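Local coordinates for Alpha/beta hydrolase fold protein (Sphaerobacter thermophilus, PDB 3R0V), which probably acts as a hydrolase of the alpha/beta-hydrolase fold and binds D-malate in a pocket, at residues 88-102 against 110-122. Residues are numbered along the deposited sequence; the frame is centred on the assembly and turned at random.
Sequences AAFVFGMSSGAGLSL and PITRLAVFEPPYA. With MLT (D-malate), chain F.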
loop_
_atom_site.group_PDB
_atom_site.type_symbol
_atom_site.label_atom_id
_atom_site.label_comp_id
_atom_site.label_asym_id
_atom_site.label_seq_id
_atom_site.Cartn_x
_atom_site.Cartn_y
_atom_site.Cartn_z
ATOM N N ALA A 88 0.493 5.701 18.697
ATOM C CA ALA A 88 -0.757 5.490 17.982
ATOM C C ALA A 88 -0.774 6.473 16.821
ATOM O O ALA A 88 -0.145 7.535 16.897
ATOM C CB ALA A 88 -1.947 5.745 18.894
ATOM N N ALA A 89 -1.497 6.157 15.759
ATOM C CA ALA A 89 -1.543 7.077 14.639
ATOM C C ALA A 89 -2.724 6.815 13.748
ATOM O O ALA A 89 -3.289 5.721 13.753
ATOM C CB ALA A 89 -0.266 6.968 13.820
ATOM N N PHE A 90 -3.060 7.827 12.957
ATOM C CA PHE A 90 -3.898 7.650 11.777
ATOM C C PHE A 90 -3.022 6.967 10.723
ATOM O O PHE A 90 -1.809 7.197 10.684
ATOM C CB PHE A 90 -4.332 9.007 11.228
ATOM C CG PHE A 90 -5.085 9.872 12.203
ATOM C CD1 PHE A 90 -5.880 9.323 13.197
ATOM C CD2 PHE A 90 -4.994 11.252 12.114
ATOM C CE1 PHE A 90 -6.587 10.145 14.078
ATOM C CE2 PHE A 90 -5.683 12.071 12.994
ATOM C CZ PHE A 90 -6.476 11.512 13.986
ATOM N N VAL A 91 -3.615 6.143 9.863
ATOM C CA VAL A 91 -2.834 5.469 8.828
ATOM C C VAL A 91 -3.497 5.663 7.481
ATOM O O VAL A 91 -4.714 5.540 7.374
ATOM C CB VAL A 91 -2.676 3.958 9.117
ATOM C CG1 VAL A 91 -2.119 3.215 7.903
ATOM C CG2 VAL A 91 -1.789 3.747 10.324
ATOM N N PHE A 92 -2.696 6.002 6.468
ATOM C CA PHE A 92 -3.153 5.993 5.080
ATOM C C PHE A 92 -2.346 4.952 4.319
ATOM O O PHE A 92 -1.126 5.065 4.220
ATOM C CB PHE A 92 -2.968 7.365 4.417
ATOM C CG PHE A 92 -3.228 7.362 2.919
ATOM C CD1 PHE A 92 -4.439 6.924 2.411
ATOM C CD2 PHE A 92 -2.249 7.783 2.027
ATOM C CE1 PHE A 92 -4.679 6.909 1.039
ATOM C CE2 PHE A 92 -2.491 7.785 0.659
ATOM C CZ PHE A 92 -3.703 7.352 0.172
ATOM N N GLY A 93 -3.027 3.941 3.781
ATOM C CA GLY A 93 -2.358 2.879 3.045
ATOM C C GLY A 93 -2.716 2.916 1.571
ATOM O O GLY A 93 -3.879 3.082 1.194
HETATM N N MSE A 94 -1.695 2.741 0.738
HETATM C CA MSE A 94 -1.852 2.806 -0.708
HETATM C C MSE A 94 -1.703 1.431 -1.350
HETATM O O MSE A 94 -0.717 0.738 -1.126
HETATM C CB MSE A 94 -0.814 3.761 -1.298
HETATM C CG MSE A 94 -1.084 5.225 -0.991
HETATM SE SE MSE A 94 0.550 6.293 -0.952
HETATM C CE MSE A 94 1.236 5.735 0.787
ATOM N N SER A 95 -2.698 1.048 -2.149
ATOM C CA SER A 95 -2.645 -0.193 -2.918
ATOM C C SER A 95 -2.351 -1.394 -2.030
ATOM O O SER A 95 -3.068 -1.609 -1.057
ATOM C CB SER A 95 -1.664 -0.038 -4.085
ATOM O OG SER A 95 -1.990 1.132 -4.827
ATOM N N SER A 96 -1.333 -2.188 -2.324
ATOM C CA SER A 96 -1.083 -3.326 -1.450
ATOM C C SER A 96 -0.722 -2.883 -0.020
ATOM O O SER A 96 -0.894 -3.650 0.927
ATOM C CB SER A 96 -0.020 -4.259 -2.039
ATOM O OG SER A 96 1.226 -3.613 -2.108
ATOM N N GLY A 97 -0.260 -1.643 0.137
ATOM C CA GLY A 97 -0.023 -1.085 1.461
ATOM C C GLY A 97 -1.327 -0.913 2.219
ATOM O O GLY A 97 -1.337 -0.931 3.456
ATOM N N ALA A 98 -2.430 -0.756 1.488
ATOM C CA ALA A 98 -3.757 -0.736 2.105
ATOM C C ALA A 98 -4.113 -2.115 2.645
ATOM O O ALA A 98 -4.706 -2.232 3.707
ATOM C CB ALA A 98 -4.812 -0.264 1.109
ATOM N N GLY A 99 -3.746 -3.168 1.916
ATOM C CA GLY A 99 -3.949 -4.523 2.405
ATOM C C GLY A 99 -3.183 -4.733 3.696
ATOM O O GLY A 99 -3.714 -5.259 4.676
ATOM N N LEU A 100 -1.923 -4.320 3.709
ATOM C CA LEU A 100 -1.093 -4.460 4.891
ATOM C C LEU A 100 -1.690 -3.682 6.066
ATOM O O LEU A 100 -1.721 -4.178 7.198
ATOM C CB LEU A 100 0.331 -3.979 4.587
ATOM C CG LEU A 100 1.352 -3.976 5.722
ATOM C CD1 LEU A 100 1.526 -5.365 6.296
ATOM C CD2 LEU A 100 2.676 -3.426 5.202
ATOM N N SER A 101 -2.159 -2.471 5.791
ATOM C CA SER A 101 -2.752 -1.628 6.827
ATOM C C SER A 101 -4.024 -2.238 7.401
ATOM O O SER A 101 -4.246 -2.180 8.624
ATOM C CB SER A 101 -3.021 -0.221 6.300
ATOM O OG SER A 101 -1.816 0.400 5.890
ATOM N N LEU A 102 -4.858 -2.817 6.535
ATOM C CA LEU A 102 -6.076 -3.491 6.986
ATOM C C LEU A 102 -5.739 -4.713 7.838
ATOM O O LEU A 102 -6.347 -4.929 8.882
ATOM C CB LEU A 102 -6.968 -3.872 5.791
ATOM C CG LEU A 102 -7.631 -2.695 5.073
ATOM C CD1 LEU A 102 -7.958 -3.035 3.629
ATOM C CD2 LEU A 102 -8.900 -2.280 5.821
ATOM N N PRO A 110 -2.345 -0.139 17.172
ATOM C CA PRO A 110 -2.997 1.104 17.606
ATOM C C PRO A 110 -3.146 2.121 16.480
ATOM O O PRO A 110 -2.513 3.184 16.456
ATOM C CB PRO A 110 -2.074 1.610 18.722
ATOM C CG PRO A 110 -0.736 1.047 18.391
ATOM C CD PRO A 110 -1.002 -0.302 17.758
ATOM N N ILE A 111 -3.993 1.753 15.523
ATOM C CA ILE A 111 -4.397 2.613 14.418
ATOM C C ILE A 111 -5.739 3.232 14.803
ATOM O O ILE A 111 -6.719 2.510 15.042
ATOM C CB ILE A 111 -4.533 1.784 13.116
ATOM C CG1 ILE A 111 -3.181 1.144 12.770
ATOM C CG2 ILE A 111 -5.011 2.652 11.965
ATOM C CD1 ILE A 111 -3.208 0.177 11.592
ATOM N N THR A 112 -5.786 4.561 14.879
ATOM C CA THR A 112 -6.974 5.213 15.416
ATOM C C THR A 112 -8.004 5.580 14.343
ATOM O O THR A 112 -9.201 5.577 14.616
ATOM C CB THR A 112 -6.605 6.435 16.251
ATOM O OG1 THR A 112 -5.770 7.300 15.475
ATOM C CG2 THR A 112 -5.842 6.006 17.502
ATOM N N ARG A 113 -7.535 5.887 13.131
ATOM C CA ARG A 113 -8.382 6.113 11.958
ATOM C C ARG A 113 -7.632 5.533 10.770
ATOM O O ARG A 113 -6.416 5.639 10.712
ATOM C CB ARG A 113 -8.622 7.606 11.724
ATOM C CG ARG A 113 -9.336 8.317 12.871
ATOM C CD ARG A 113 -9.631 9.773 12.530
ATOM N NE ARG A 113 -10.445 10.408 13.563
ATOM C CZ ARG A 113 -11.751 10.630 13.447
ATOM N NH1 ARG A 113 -12.386 10.288 12.333
ATOM N NH2 ARG A 113 -12.418 11.204 14.440
ATOM N N LEU A 114 -8.352 4.938 9.822
ATOM C CA LEU A 114 -7.689 4.270 8.701
ATOM C C LEU A 114 -8.266 4.714 7.371
ATOM O O LEU A 114 -9.476 4.643 7.185
ATOM C CB LEU A 114 -7.858 2.757 8.838
ATOM C CG LEU A 114 -7.322 1.899 7.683
ATOM C CD1 LEU A 114 -5.815 2.079 7.497
ATOM C CD2 LEU A 114 -7.666 0.430 7.911
ATOM N N ALA A 115 -7.401 5.151 6.446
ATOM C CA ALA A 115 -7.811 5.461 5.087
ATOM C C ALA A 115 -7.015 4.571 4.154
ATOM O O ALA A 115 -5.809 4.370 4.339
ATOM C CB ALA A 115 -7.555 6.926 4.776
ATOM N N VAL A 116 -7.700 4.020 3.156
ATOM C CA VAL A 116 -7.050 3.144 2.183
ATOM C C VAL A 116 -7.437 3.529 0.761
ATOM O O VAL A 116 -8.595 3.853 0.485
ATOM C CB VAL A 116 -7.393 1.659 2.447
ATOM C CG1 VAL A 116 -6.781 1.181 3.762
ATOM C CG2 VAL A 116 -8.916 1.431 2.432
ATOM N N PHE A 117 -6.456 3.508 -0.134
ATOM C CA PHE A 117 -6.691 3.832 -1.533
ATOM C C PHE A 117 -6.474 2.598 -2.407
ATOM O O PHE A 117 -5.390 1.997 -2.411
ATOM C CB PHE A 117 -5.746 4.950 -1.976
ATOM C CG PHE A 117 -5.849 5.308 -3.434
ATOM C CD1 PHE A 117 -6.870 6.124 -3.892
ATOM C CD2 PHE A 117 -4.906 4.841 -4.340
ATOM C CE1 PHE A 117 -6.962 6.464 -5.238
ATOM C CE2 PHE A 117 -4.987 5.185 -5.693
ATOM C CZ PHE A 117 -6.014 5.995 -6.135
ATOM N N GLU A 118 -7.518 2.236 -3.149
ATOM C CA GLU A 118 -7.454 1.146 -4.133
ATOM C C GLU A 118 -6.793 -0.137 -3.615
ATOM O O GLU A 118 -5.888 -0.676 -4.245
ATOM C CB GLU A 118 -6.775 1.611 -5.435
ATOM C CG GLU A 118 -7.500 2.785 -6.096
ATOM C CD GLU A 118 -6.964 3.140 -7.470
ATOM O OE1 GLU A 118 -5.844 2.712 -7.828
ATOM O OE2 GLU A 118 -7.675 3.856 -8.201
ATOM N N PRO A 119 -7.249 -0.651 -2.469
ATOM C CA PRO A 119 -6.757 -1.968 -2.046
ATOM C C PRO A 119 -7.061 -3.020 -3.125
ATOM O O PRO A 119 -8.222 -3.170 -3.510
ATOM C CB PRO A 119 -7.559 -2.248 -0.764
ATOM C CG PRO A 119 -8.723 -1.333 -0.818
ATOM C CD PRO A 119 -8.303 -0.122 -1.588
ATOM N N PRO A 120 -6.032 -3.719 -3.622
ATOM C CA PRO A 120 -6.229 -4.545 -4.825
ATOM C C PRO A 120 -6.764 -5.951 -4.556
ATOM O O PRO A 120 -6.238 -6.933 -5.092
ATOM C CB PRO A 120 -4.823 -4.604 -5.446
ATOM C CG PRO A 120 -3.890 -4.472 -4.246
ATOM C CD PRO A 120 -4.603 -3.548 -3.283
ATOM N N TYR A 121 -7.781 -6.055 -3.712
ATOM C CA TYR A 121 -8.487 -7.323 -3.554
ATOM C C TYR A 121 -9.383 -7.511 -4.770
ATOM O O TYR A 121 -9.593 -6.587 -5.546
ATOM C CB TYR A 121 -9.321 -7.353 -2.269
ATOM C CG TYR A 121 -8.476 -7.363 -1.027
ATOM C CD1 TYR A 121 -7.946 -8.550 -0.552
ATOM C CD2 TYR A 121 -8.184 -6.183 -0.343
ATOM C CE1 TYR A 121 -7.149 -8.574 0.582
ATOM C CE2 TYR A 121 -7.398 -6.199 0.792
ATOM C CZ TYR A 121 -6.882 -7.397 1.243
ATOM O OH TYR A 121 -6.082 -7.392 2.368
ATOM N N ALA A 122 -9.903 -8.722 -4.936
ATOM C CA ALA A 122 -10.794 -9.037 -6.042
ATOM C C ALA A 122 -12.084 -9.611 -5.489
ATOM O O ALA A 122 -12.046 -10.486 -4.622
ATOM C CB ALA A 122 -10.130 -10.050 -6.967
HETATM C C1 MLT F . -0.202 -2.531 -5.687
HETATM O O1 MLT F . 0.390 -2.112 -4.640
HETATM O O2 MLT F . -1.135 -3.333 -5.631
HETATM C C2 MLT F . 0.264 -1.992 -7.012
HETATM O O3 MLT F . 1.116 -0.882 -6.810
HETATM C C3 MLT F . -0.923 -1.609 -7.885
HETATM C C4 MLT F . -0.467 -0.732 -9.031
HETATM O O4 MLT F . 0.691 -0.260 -9.071
HETATM O O5 MLT F . -1.251 -0.463 -9.964
HETATM O O HOH W 1 -3.452 1.432 -7.237
#
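Val91 N gives its hydrogen to Arg113 O, and Ala115 N answers to Val91 O at 2.9 Å with an almost straight bond (173°). The same alternation runs on through Gly93 and Phe117 to Ser95, pairing parallel strands; at the other end a beta bulge between Ala89 and Val91 shifts the register by one. Among apolar contacts, a chi1 of -58° sets the Phe90 ring alongside the methylenes of Arg113, CE1 3.4 Å from Arg113 CD in one of the arginine's two modelled conformers, with ring and guanidinium planes nearly perpendicular. With an alanine here the ring is gone, and the arginine's methylenes and the stacked Phe260 would probably lose their neighbour and be freer to shift. These strands and helix 96-106 form a right-handed beta-alpha-beta unit, and Gly93, Ser95 and Gly97 fit the GxSxG nucleophile elbow of alpha/beta hydrolases, Ser95 having the strained backbone (phi 54°) expected there. The helix packs closely on the sheet: Ala98 CB is 3.5 Å from Val116 CB, and Leu102 CD2 meets Leu114 CD2 at 3.6 Å, the two leucines crossing near a right angle. In the pocket, Ser96 N donates to malate O1 (2.9 Å), while a water links Ser95 OG to Glu118 OE1; Glu118 OE2 is hydrogen-bonded to Ser217.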